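Local structure of glucuronan lyase A (Trichoderma reesei, 2ZZJ) at residues G174-V177 against H178-Y181. The protein probably cleaves beta-1,4-linked glucuronan within the chain as a calcium-binding endo-acting polysaccharide lyase with a beta-jelly-roll fold. Residues are numbered along the deposited sequence; the frame is centred on the assembly and turned at random.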
loop_
_atom_site.group_PDB
_atom_site.type_symbol
_atom_site.label_atom_id
_atom_site.label_comp_id
_atom_site.label_asym_id
_atom_site.label_seq_id
_atom_site.Cartn_x
_atom_site.Cartn_y
_atom_site.Cartn_z
ATOM N N GLY A 174 0.521 -4.800 -16.429
ATOM C CA GLY A 174 1.014 -5.919 -17.233
ATOM C C GLY A 174 2.437 -5.740 -17.720
ATOM O O GLY A 174 3.009 -6.665 -18.320
ATOM N N ALA A 175 3.018 -4.576 -17.435
ATOM C CA ALA A 175 4.384 -4.266 -17.838
ATOM C C ALA A 175 5.324 -4.108 -16.640
ATOM O O ALA A 175 4.958 -3.490 -15.646
ATOM C CB ALA A 175 4.366 -3.001 -18.689
ATOM N N LYS A 176 6.534 -4.672 -16.727
ATOM C CA LYS A 176 7.528 -4.461 -15.697
ATOM C C LYS A 176 7.910 -3.000 -15.774
ATOM O O LYS A 176 8.287 -2.524 -16.864
ATOM C CB LYS A 176 8.767 -5.318 -15.948
ATOM C CG LYS A 176 9.751 -5.353 -14.790
ATOM C CD LYS A 176 10.855 -6.415 -15.041
ATOM C CE LYS A 176 10.692 -7.565 -14.072
ATOM N NZ LYS A 176 11.372 -8.862 -14.466
ATOM N N VAL A 177 7.776 -2.292 -14.650
ATOM C CA VAL A 177 8.135 -0.862 -14.586
ATOM C C VAL A 177 9.289 -0.575 -13.660
ATOM O O VAL A 177 9.827 0.533 -13.667
ATOM C CB VAL A 177 6.945 0.077 -14.229
ATOM C CG1 VAL A 177 5.881 0.006 -15.308
ATOM C CG2 VAL A 177 6.416 -0.213 -12.826
ATOM N N HIS A 178 9.682 -1.547 -12.843
ATOM C CA HIS A 178 10.809 -1.328 -11.976
ATOM C C HIS A 178 11.425 -2.642 -11.585
ATOM O O HIS A 178 10.723 -3.585 -11.266
ATOM C CB HIS A 178 10.395 -0.562 -10.708
ATOM C CG HIS A 178 11.554 -0.097 -9.879
ATOM N ND1 HIS A 178 12.295 1.021 -10.201
ATOM C CD2 HIS A 178 12.120 -0.609 -8.758
ATOM C CE1 HIS A 178 13.253 1.188 -9.302
ATOM N NE2 HIS A 178 13.178 0.206 -8.425
ATOM N N GLU A 179 12.751 -2.727 -11.613
ATOM C CA GLU A 179 13.385 -3.856 -10.968
ATOM C C GLU A 179 14.757 -3.452 -10.496
ATOM O O GLU A 179 15.469 -2.691 -11.174
ATOM C CB GLU A 179 13.385 -5.102 -11.866
ATOM C CG GLU A 179 14.695 -5.453 -12.540
ATOM C CD GLU A 179 14.501 -6.226 -13.821
ATOM O OE1 GLU A 179 14.685 -5.608 -14.888
ATOM O OE2 GLU A 179 14.129 -7.414 -13.763
ATOM N N GLU A 180 15.089 -3.891 -9.306
ATOM C CA GLU A 180 16.432 -3.708 -8.804
ATOM C C GLU A 180 16.805 -4.891 -7.926
ATOM O O GLU A 180 15.944 -5.503 -7.283
ATOM C CB GLU A 180 16.587 -2.357 -8.099
ATOM C CG GLU A 180 15.852 -2.220 -6.801
ATOM C CD GLU A 180 15.943 -0.801 -6.265
ATOM O OE1 GLU A 180 16.989 -0.461 -5.681
ATOM O OE2 GLU A 180 14.983 -0.021 -6.427
ATOM N N TYR A 181 18.100 -5.234 -7.941
ATOM C CA TYR A 181 18.614 -6.449 -7.301
ATOM C C TYR A 181 19.692 -6.157 -6.263
ATOM O O TYR A 181 20.233 -5.050 -6.213
ATOM C CB TYR A 181 19.160 -7.396 -8.366
ATOM C CG TYR A 181 18.072 -7.899 -9.267
ATOM C CD1 TYR A 181 17.336 -9.047 -8.935
ATOM C CD2 TYR A 181 17.724 -7.191 -10.415
ATOM C CE1 TYR A 181 16.298 -9.495 -9.766
ATOM C CE2 TYR A 181 16.701 -7.622 -11.232
ATOM C CZ TYR A 181 15.987 -8.770 -10.901
ATOM O OH TYR A 181 14.968 -9.182 -11.738
HETATM O O HOH W 1 11.886 2.594 -12.412
#
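The Glu179 carboxylate meets Lys176 directly, whereas the imidazole of His178 has Glu180 OE2 and a water molecule at its edge, both in the ring plane, the water linking ND1 to Val177 O. Glu179 OE2 receives Lys176 NZ at 3.2 Å, a salt bridge whose hydrogen bond is weak, and it also accepts a 2.8 Å bond from Tyr181 OH. The Tyr181 bond reaches OE2 on its anti side, well out of the carboxylate plane, while OE2 itself lies at the edge of the tyrosine ring and in its plane. OE2 thus has two partners, a weak one from Lys176 and a shorter bond from Tyr181. Lys176 gets there with CG anti to its backbone N (chi1 -169°) and a bend at chi3; its CD runs past the carboxylate, 3.7 Å from Glu179 OE2, and the two side chains cross obliquely.

The His178 ring is held at its edge through both nitrogens. NE2 donates to Glu180 OE2 at 2.7 Å, nearly straight at 172° and in the imidazole plane, on the anti side of the carboxylate. ND1 lies 2.7 Å from the water oxygen, and this water donates to Val177 O at 3.2 Å. Bonds at both nitrogens should fix the ring's rotation.

Backbone bonds of both Val177 and His178 to Ile170 set two residues against one, a classic beta bulge, consistent with the 56° between the directions of 175-177 and 178-181. Glu180 has further partners in Arg140, through a salt bridge, and Tyr123, through a hydrogen bond, whereas Lys176 and Glu179 both touch Lys169. The bulged strand 175-183 pairs antiparallel with strand 166-172 in a surface hairpin, and His178 reaches Arg140 and Leu143 of strand 135-145, in the other sheet of the jelly roll.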